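Side-chain contacts in EDD domain protein, DegV family (Ruminococcus gnavus, PDB 3JR7), which is of unknown function in detail but, like other members of the DegV family, probably binds lipid: residues A[52-57]-A[68-73]; A[62-67]-A[284-289]; A[235-240]-A[265-270]. All blocks are in the same frame, centred on the assembly; numbering follows the deposited sequence.

In the fold
Contacts 1 and 2 belong to one neighbourhood, their centres 9 Å apart, and both use helix 64-73: its first turn faces helix 283-289, while K70 further on reaches toward the hairpin of strands 42-51 and 54-57. W56 touches L62, E66 and L67, so the two contacts adjoin. Helix 64-73 thereby joins the hairpin to helix 283-289, which lines the polyether pocket. Along the chain their segments interleave, 284-289 arriving only near the C-terminus. Contact 3 lies away from both, its centre about 35 Å from that of contact 1 and 27 Å from that of contact 2, where helices 226-240 and 257-270 meet beside the mixed sheet that includes strands 248-253, 275-280 and 294-297.

Contact 1 of 3, residues A[52-57]-A[68-73]; sequences EDTQWT and LLKIAE
E52 and K70 form a long salt bridge, OE1 to NZ at 3.5 Å, and as a hydrogen bond it is weak. The same ammonium group passes T54, whose OG1 lies 3.5 Å from K70 NZ and even closer, 3.4 Å, to K70 CE, so the hydroxyl rests against the end of the lysine chain. With CG anti to the backbone N (chi1 -177°) and a bend at chi2 (61°), K70 leaves helix 64-73 and reaches past W56 and T54 to the turn at E52. E52 and D53 form the two-residue turn, type II' by its backbone angles, of the beta-hairpin joining strands 42-51 and 54-57; K70 and I71 of the helix both touch I51. Nearer the helix, K70 CB meets the W56 ring at its edge, near its plane, 3.7 Å from W56 CH2. T54 CG2 covers one face of that indole, 3.3 Å above the ring plane and over its centre. Cutting K70 back to an alanine would probably leave E52 without its charged mate and T54 OG1 without the carbons it rests on. W56 also lies against L62 in the preceding loop and E66 and L67 in the helix's first turn.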
loop_
_atom_site.group_PDB
_atom_site.type_symbol
_atom_site.label_atom_id
_atom_site.label_comp_id
_atom_site.label_asym_id
_atom_site.label_seq_id
_atom_site.Cartn_x
_atom_site.Cartn_y
_atom_site.Cartn_z
ATOM N N GLU A 52 19.575 12.846 0.036
ATOM C CA GLU A 52 20.928 13.441 0.128
ATOM C C GLU A 52 21.938 12.342 0.455
ATOM O O GLU A 52 22.082 11.441 -0.366
ATOM C CB GLU A 52 20.916 14.631 1.092
ATOM C CG GLU A 52 20.124 15.768 0.483
ATOM C CD GLU A 52 19.952 16.984 1.393
ATOM O OE1 GLU A 52 19.859 16.840 2.652
ATOM O OE2 GLU A 52 19.877 18.085 0.804
ATOM N N ASP A 53 22.603 12.367 1.611
ATOM C CA ASP A 53 23.636 11.331 1.927
ATOM C C ASP A 53 23.167 10.362 2.961
ATOM O O ASP A 53 23.962 9.545 3.491
ATOM C CB ASP A 53 24.912 11.992 2.453
ATOM C CG ASP A 53 25.584 12.832 1.409
ATOM O OD1 ASP A 53 26.024 12.262 0.370
ATOM O OD2 ASP A 53 25.643 14.070 1.634
ATOM N N THR A 54 21.890 10.473 3.301
ATOM C CA THR A 54 21.306 9.584 4.242
ATOM C C THR A 54 20.682 8.442 3.422
ATOM O O THR A 54 20.072 8.637 2.380
ATOM C CB THR A 54 20.259 10.303 5.107
ATOM O OG1 THR A 54 20.870 11.447 5.721
ATOM C CG2 THR A 54 19.704 9.356 6.166
ATOM N N GLN A 55 20.916 7.246 3.902
ATOM C CA GLN A 55 20.382 6.062 3.316
ATOM C C GLN A 55 19.776 5.402 4.492
ATOM O O GLN A 55 20.510 5.098 5.446
ATOM C CB GLN A 55 21.494 5.162 2.858
ATOM C CG GLN A 55 21.966 5.386 1.510
ATOM C CD GLN A 55 23.072 4.408 1.201
ATOM O OE1 GLN A 55 23.159 3.331 1.830
ATOM N NE2 GLN A 55 23.942 4.769 0.262
ATOM N N TRP A 56 18.471 5.174 4.433
ATOM C CA TRP A 56 17.750 4.533 5.507
ATOM C C TRP A 56 16.998 3.284 5.011
ATOM O O TRP A 56 16.687 3.170 3.840
ATOM C CB TRP A 56 16.679 5.481 6.021
ATOM C CG TRP A 56 17.098 6.524 7.008
ATOM C CD1 TRP A 56 17.919 6.361 8.095
ATOM C CD2 TRP A 56 16.617 7.865 7.064
ATOM N NE1 TRP A 56 17.997 7.548 8.812
ATOM C CE2 TRP A 56 17.211 8.482 8.190
ATOM C CE3 TRP A 56 15.751 8.608 6.270
ATOM C CZ2 TRP A 56 16.954 9.805 8.533
ATOM C CZ3 TRP A 56 15.497 9.915 6.610
ATOM C CH2 TRP A 56 16.098 10.507 7.729
ATOM N N THR A 57 16.668 2.409 5.941
ATOM C CA THR A 57 15.829 1.270 5.702
ATOM C C THR A 57 14.453 1.643 6.229
ATOM O O THR A 57 14.322 2.224 7.332
ATOM C CB THR A 57 16.425 -0.001 6.367
ATOM O OG1 THR A 57 17.714 -0.234 5.786
ATOM C CG2 THR A 57 15.564 -1.234 6.140
ATOM N N LEU A 68 9.987 13.086 7.808
ATOM C CA LEU A 68 9.348 14.293 7.260
ATOM C C LEU A 68 10.269 15.501 7.366
ATOM O O LEU A 68 10.296 16.334 6.483
ATOM C CB LEU A 68 8.036 14.572 8.004
ATOM C CG LEU A 68 6.832 13.676 7.631
ATOM C CD1 LEU A 68 5.600 13.873 8.566
ATOM C CD2 LEU A 68 6.454 13.860 6.136
ATOM N N LEU A 69 11.005 15.604 8.475
ATOM C CA LEU A 69 11.935 16.747 8.661
ATOM C C LEU A 69 13.099 16.663 7.666
ATOM O O LEU A 69 13.503 17.669 7.076
ATOM C CB LEU A 69 12.474 16.781 10.103
ATOM C CG LEU A 69 11.461 17.292 11.146
ATOM C CD1 LEU A 69 11.966 16.981 12.501
ATOM C CD2 LEU A 69 11.159 18.822 10.993
ATOM N N LYS A 70 13.618 15.448 7.449
ATOM C CA LYS A 70 14.658 15.298 6.438
ATOM C C LYS A 70 14.160 15.659 5.038
ATOM O O LYS A 70 14.857 16.338 4.252
ATOM C CB LYS A 70 15.242 13.875 6.482
ATOM C CG LYS A 70 16.376 13.653 5.513
ATOM C CD LYS A 70 17.579 14.578 5.800
ATOM C CE LYS A 70 18.830 14.107 5.068
ATOM N NZ LYS A 70 20.039 14.870 5.503
ATOM N N ILE A 71 12.961 15.194 4.691
ATOM C CA ILE A 71 12.341 15.603 3.409
ATOM C C ILE A 71 12.210 17.125 3.308
ATOM O O ILE A 71 12.467 17.743 2.256
ATOM C CB ILE A 71 10.937 14.956 3.201
ATOM C CG1 ILE A 71 11.054 13.413 3.040
ATOM C CG2 ILE A 71 10.199 15.630 2.013
ATOM C CD1 ILE A 71 9.706 12.677 3.281
ATOM N N ALA A 72 11.738 17.731 4.383
ATOM C CA ALA A 72 11.468 19.186 4.350
ATOM C C ALA A 72 12.780 19.967 4.174
ATOM O O ALA A 72 12.832 20.974 3.456
ATOM C CB ALA A 72 10.737 19.601 5.610
ATOM N N GLU A 73 13.844 19.479 4.806
ATOM C CA GLU A 73 15.174 20.122 4.736
ATOM C C GLU A 73 15.859 19.937 3.419
ATOM O O GLU A 73 16.521 20.846 2.939
ATOM C CB GLU A 73 16.099 19.548 5.802
ATOM C CG GLU A 73 15.756 20.085 7.139
ATOM C CD GLU A 73 16.090 19.142 8.273
ATOM O OE1 GLU A 73 17.060 18.335 8.141
ATOM O OE2 GLU A 73 15.347 19.208 9.278
#

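Contact 2 of 3, residues A[62-67]-A[284-289]; sequences LKQEEL and ISTVYA
The amide of Q64 comes up to the hydroxyl of T286, which sits well off the amide plane, with OE1 3.7 Å from OG1. That is contact without a hydrogen bond. T286 OG1 is satisfied by its own surroundings, bonding to T281 OG1 and to S282 O, and Q64 OE1 makes a weak bond to T281 OG1, so T281 serves both side chains. The second flat group is the phenol of Y288: V287 CG1 lies 3.9 Å above one face, offset toward the rim. The other branch of V287, CG2, is turned to the opposing helix and meets L67 CD1 at 4.0 Å, the two side chains crossing at about a right angle.

Here the first turn of helix 64-73 packs on helix 283-289, the short helix between strands 275-280 and 294-297 of the mixed sheet that also includes strand 248-253. Helix 283-289 also supplies S285 and Y288 to the pocket that holds a polyether molecule in this crystal, a site consistent with the lipid binding assigned to the family. S285 OG bonds to E31, and Y288 OH to T80 and N189.

L67 does most of the apolar work. Its CG is anti to the backbone N (chi1 172°), which sends the branched end across to T286, and the two side chains meet tip to tip, L67 CD2 to T286 CG2 at 3.6 Å. L67 also touches I51, and V287 reaches I49 and A78.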
loop_
_atom_site.group_PDB
_atom_site.type_symbol
_atom_site.label_atom_id
_atom_site.label_comp_id
_atom_site.label_asym_id
_atom_site.label_seq_id
_atom_site.Cartn_x
_atom_site.Cartn_y
_atom_site.Cartn_z
ATOM N N LEU A 62 12.622 3.758 11.941
ATOM C CA LEU A 62 12.632 5.087 11.320
ATOM C C LEU A 62 11.348 5.834 11.675
ATOM O O LEU A 62 10.267 5.464 11.249
ATOM C CB LEU A 62 12.804 5.016 9.814
ATOM C CG LEU A 62 12.854 6.343 9.037
ATOM C CD1 LEU A 62 14.113 7.227 9.354
ATOM C CD2 LEU A 62 12.778 6.038 7.570
ATOM N N LYS A 63 11.471 6.871 12.487
ATOM C CA LYS A 63 10.279 7.630 12.921
ATOM C C LYS A 63 9.832 8.565 11.845
ATOM O O LYS A 63 10.651 9.225 11.226
ATOM C CB LYS A 63 10.579 8.425 14.193
ATOM C CG LYS A 63 10.856 7.530 15.390
ATOM C CD LYS A 63 9.582 6.820 15.840
ATOM C CE LYS A 63 9.873 5.645 16.777
ATOM N NZ LYS A 63 10.440 4.469 16.007
ATOM N N GLN A 64 8.513 8.640 11.661
ATOM C CA GLN A 64 7.917 9.479 10.616
ATOM C C GLN A 64 8.408 10.927 10.741
ATOM O O GLN A 64 8.718 11.575 9.764
ATOM C CB GLN A 64 6.370 9.414 10.697
ATOM C CG GLN A 64 5.673 10.080 9.522
ATOM C CD GLN A 64 4.190 10.074 9.692
ATOM O OE1 GLN A 64 3.483 9.139 9.258
ATOM N NE2 GLN A 64 3.703 11.080 10.370
ATOM N N GLU A 65 8.473 11.428 11.967
ATOM C CA GLU A 65 8.787 12.845 12.163
ATOM C C GLU A 65 10.195 13.096 11.627
ATOM O O GLU A 65 10.435 14.009 10.833
ATOM C CB GLU A 65 8.630 13.280 13.656
ATOM C CG GLU A 65 9.251 14.676 13.886
ATOM C CD GLU A 65 8.838 15.381 15.166
ATOM O OE1 GLU A 65 8.216 14.777 16.085
ATOM O OE2 GLU A 65 9.156 16.593 15.230
ATOM N N GLU A 66 11.140 12.231 11.983
ATOM C CA GLU A 66 12.500 12.397 11.458
ATOM C C GLU A 66 12.535 12.346 9.930
ATOM O O GLU A 66 13.275 13.049 9.240
ATOM C CB GLU A 66 13.411 11.317 12.063
ATOM C CG GLU A 66 14.817 11.364 11.481
ATOM C CD GLU A 66 15.768 10.349 12.099
ATOM O OE1 GLU A 66 15.323 9.217 12.431
ATOM O OE2 GLU A 66 16.977 10.690 12.175
ATOM N N LEU A 67 11.736 11.469 9.364
ATOM C CA LEU A 67 11.718 11.375 7.912
ATOM C C LEU A 67 11.109 12.619 7.282
ATOM O O LEU A 67 11.631 13.154 6.326
ATOM C CB LEU A 67 10.920 10.101 7.511
ATOM C CG LEU A 67 10.609 9.882 6.021
ATOM C CD1 LEU A 67 11.856 9.831 5.149
ATOM C CD2 LEU A 67 9.790 8.558 5.929
ATOM N N ILE A 284 7.835 4.320 3.108
ATOM C CA ILE A 284 7.673 4.540 1.655
ATOM C C ILE A 284 6.403 5.360 1.357
ATOM O O ILE A 284 6.428 6.270 0.533
ATOM C CB ILE A 284 7.653 3.207 0.911
ATOM C CG1 ILE A 284 9.027 2.527 1.057
ATOM C CG2 ILE A 284 7.290 3.404 -0.572
ATOM C CD1 ILE A 284 10.188 3.261 0.365
ATOM N N SER A 285 5.321 5.066 2.060
ATOM C CA SER A 285 4.085 5.804 1.890
ATOM C C SER A 285 4.271 7.295 2.221
ATOM O O SER A 285 3.786 8.170 1.503
ATOM C CB SER A 285 2.969 5.169 2.729
ATOM O OG SER A 285 2.570 3.867 2.220
ATOM N N THR A 286 4.981 7.572 3.318
ATOM C CA THR A 286 5.320 8.945 3.683
ATOM C C THR A 286 6.131 9.642 2.606
ATOM O O THR A 286 5.803 10.775 2.214
ATOM C CB THR A 286 6.064 8.958 4.996
ATOM O OG1 THR A 286 5.146 8.541 6.029
ATOM C CG2 THR A 286 6.666 10.324 5.268
ATOM N N VAL A 287 7.152 8.966 2.078
ATOM C CA VAL A 287 7.982 9.574 1.054
ATOM C C VAL A 287 7.177 10.026 -0.170
ATOM O O VAL A 287 7.389 11.124 -0.698
ATOM C CB VAL A 287 9.110 8.620 0.628
ATOM C CG1 VAL A 287 9.804 9.115 -0.641
ATOM C CG2 VAL A 287 10.149 8.432 1.798
ATOM N N TYR A 288 6.258 9.186 -0.642
ATOM C CA TYR A 288 5.472 9.500 -1.841
ATOM C C TYR A 288 4.178 10.270 -1.554
ATOM O O TYR A 288 3.731 11.055 -2.397
ATOM C CB TYR A 288 5.240 8.224 -2.671
ATOM C CG TYR A 288 6.538 7.774 -3.324
ATOM C CD1 TYR A 288 7.022 8.423 -4.463
ATOM C CD2 TYR A 288 7.333 6.814 -2.763
ATOM C CE1 TYR A 288 8.179 8.052 -5.066
ATOM C CE2 TYR A 288 8.570 6.428 -3.368
ATOM C CZ TYR A 288 8.974 7.062 -4.509
ATOM O OH TYR A 288 10.177 6.763 -5.134
ATOM N N ALA A 289 3.576 10.082 -0.387
ATOM C CA ALA A 289 2.329 10.807 -0.074
ATOM C C ALA A 289 2.602 12.237 0.387
ATOM O O ALA A 289 1.817 13.172 0.134
ATOM C CB ALA A 289 1.520 10.050 0.978
#

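Contact 3 of 3, residues A[235-240]-A[265-270]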
loop_
_atom_site.group_PDB
_atom_site.type_symbol
_atom_site.label_atom_id
_atom_site.label_comp_id
_atom_site.label_asym_id
_atom_site.label_seq_id
_atom_site.Cartn_x
_atom_site.Cartn_y
_atom_site.Cartn_z
ATOM N N ASP A 235 -17.000 10.915 -3.047
ATOM C CA ASP A 235 -17.935 10.613 -4.105
ATOM C C ASP A 235 -17.319 9.588 -5.065
ATOM O O ASP A 235 -18.030 8.673 -5.475
ATOM C CB ASP A 235 -18.368 11.845 -4.891
ATOM C CG ASP A 235 -19.183 12.820 -4.062
ATOM O OD1 ASP A 235 -19.830 12.407 -3.081
ATOM O OD2 ASP A 235 -19.175 14.028 -4.410
ATOM N N CYS A 236 -16.042 9.748 -5.445
ATOM C CA CYS A 236 -15.423 8.793 -6.387
ATOM C C CYS A 236 -15.421 7.390 -5.810
ATOM O O CYS A 236 -15.771 6.407 -6.498
ATOM C CB CYS A 236 -14.011 9.169 -6.715
ATOM S SG CYS A 236 -13.840 10.622 -7.726
ATOM N N VAL A 237 -15.050 7.278 -4.546
ATOM C CA VAL A 237 -14.996 5.973 -3.891
ATOM C C VAL A 237 -16.386 5.368 -3.911
ATOM O O VAL A 237 -16.570 4.193 -4.280
ATOM C CB VAL A 237 -14.530 6.069 -2.438
ATOM C CG1 VAL A 237 -14.550 4.697 -1.808
ATOM C CG2 VAL A 237 -13.141 6.747 -2.347
ATOM N N ALA A 238 -17.367 6.198 -3.569
ATOM C CA ALA A 238 -18.750 5.746 -3.493
ATOM C C ALA A 238 -19.313 5.318 -4.856
ATOM O O ALA A 238 -20.089 4.360 -4.935
ATOM C CB ALA A 238 -19.642 6.815 -2.837
ATOM N N ALA A 239 -18.912 6.013 -5.923
ATOM C CA ALA A 239 -19.365 5.669 -7.286
ATOM C C ALA A 239 -18.879 4.293 -7.780
ATOM O O ALA A 239 -19.523 3.686 -8.621
ATOM C CB ALA A 239 -18.944 6.751 -8.282
ATOM N N ASP A 240 -17.721 3.847 -7.291
ATOM C CA ASP A 240 -17.108 2.617 -7.750
ATOM C C ASP A 240 -17.433 1.453 -6.825
ATOM O O ASP A 240 -17.364 0.310 -7.252
ATOM C CB ASP A 240 -15.579 2.737 -7.823
ATOM C CG ASP A 240 -15.093 3.688 -8.893
ATOM O OD1 ASP A 240 -15.826 3.923 -9.893
ATOM O OD2 ASP A 240 -13.951 4.207 -8.726
ATOM N N ARG A 265 -15.694 9.918 7.944
ATOM C CA ARG A 265 -17.050 10.403 8.193
ATOM C C ARG A 265 -17.801 10.614 6.881
ATOM O O ARG A 265 -18.937 10.154 6.731
ATOM C CB ARG A 265 -16.989 11.714 9.019
ATOM C CG ARG A 265 -18.355 12.298 9.376
ATOM C CD ARG A 265 -18.284 13.650 10.091
ATOM N NE ARG A 265 -18.028 14.708 9.110
ATOM C CZ ARG A 265 -18.922 15.142 8.228
ATOM N NH1 ARG A 265 -20.150 14.650 8.221
ATOM N NH2 ARG A 265 -18.592 16.093 7.354
ATOM N N LEU A 266 -17.160 11.269 5.908
ATOM C CA LEU A 266 -17.768 11.463 4.596
ATOM C C LEU A 266 -18.106 10.142 3.918
ATOM O O LEU A 266 -19.115 10.023 3.265
ATOM C CB LEU A 266 -16.836 12.257 3.651
ATOM C CG LEU A 266 -16.543 13.716 4.035
ATOM C CD1 LEU A 266 -15.323 14.263 3.233
ATOM C CD2 LEU A 266 -17.781 14.542 3.795
ATOM N N LEU A 267 -17.223 9.165 4.022
ATOM C CA LEU A 267 -17.451 7.877 3.368
ATOM C C LEU A 267 -18.620 7.164 3.998
ATOM O O LEU A 267 -19.422 6.563 3.310
ATOM C CB LEU A 267 -16.189 7.002 3.426
ATOM C CG LEU A 267 -15.073 7.544 2.548
ATOM C CD1 LEU A 267 -13.702 6.979 2.965
ATOM C CD2 LEU A 267 -15.326 7.329 1.020
ATOM N N LYS A 268 -18.694 7.236 5.314
ATOM C CA LYS A 268 -19.787 6.609 6.053
ATOM C C LYS A 268 -21.161 7.195 5.734
ATOM O O LYS A 268 -22.163 6.512 5.837
ATOM C CB LYS A 268 -19.528 6.751 7.529
ATOM C CG LYS A 268 -20.487 5.996 8.394
ATOM C CD LYS A 268 -19.941 5.897 9.827
ATOM C CE LYS A 268 -20.477 4.679 10.549
ATOM N NZ LYS A 268 -21.849 4.868 11.008
ATOM N N GLU A 269 -21.201 8.456 5.341
ATOM C CA GLU A 269 -22.421 9.052 4.877
ATOM C C GLU A 269 -22.890 8.462 3.532
ATOM O O GLU A 269 -24.088 8.560 3.192
ATOM C CB GLU A 269 -22.253 10.566 4.695
ATOM C CG GLU A 269 -21.957 11.390 5.912
ATOM C CD GLU A 269 -21.814 12.879 5.577
ATOM O OE1 GLU A 269 -21.048 13.280 4.641
ATOM O OE2 GLU A 269 -22.490 13.657 6.264
ATOM N N ARG A 270 -21.953 7.942 2.750
ATOM C CA ARG A 270 -22.200 7.492 1.399
ATOM C C ARG A 270 -22.433 5.982 1.233
ATOM O O ARG A 270 -23.093 5.602 0.325
ATOM C CB ARG A 270 -21.100 7.982 0.454
ATOM C CG ARG A 270 -20.989 9.476 0.397
ATOM C CD ARG A 270 -19.703 9.980 -0.107
ATOM N NE ARG A 270 -19.884 11.343 -0.521
ATOM C CZ ARG A 270 -20.179 12.329 0.298
ATOM N NH1 ARG A 270 -20.368 13.513 -0.180
ATOM N NH2 ARG A 270 -20.285 12.117 1.588
#
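Helices 226-240 and 257-270 run side by side here in roughly the same direction, their local axes crossing at -34° and approaching to 9.6 Å, with A238 CA and R270 CA 6.2 Å apart. Helix 257-270 is the connection of a beta-alpha-beta unit, linking the parallel strands 248-253 and 275-280, and helix 226-240 packs beside it.

At the exposed side of the interface D235 and R270 make a salt bridge. The CB of D235 points away from the other helix, but CG lies beside the backbone N (chi1 -66°), and this carries the carboxylate back to the arginine. R270 reaches out with an extended chain and grips a single oxygen side-on: R270 NE reaches D235 OD1 at 2.8 Å and NH1 the same OD1 at 3.2 Å, the second bond more bent. OD1 lies in the guanidinium plane, yet both nitrogens come from one face of the carboxylate, 28° out of its plane, NE on the anti side and NH1 on the syn side. Two bonds to one oxygen, with the NH2 bond to L266 O, are likely to hold the guanidinium's orientation, while D235 is gripped through OD1.

Beneath the bridge, A238 CB packs on R270 CB at 3.8 Å. On the buried side, L267 sends CD2 to V237 CB, also at 3.8 Å, the side chains crossing at about a right angle; V237 also touches Y177 of strand 176-179 and the C-terminal V298. R270 NH2 and R265 NH1 each donate a weak bond to the E269 carboxylate. R270 NH2 also turns back on its own helix, donating to L266 O at 2.9 Å.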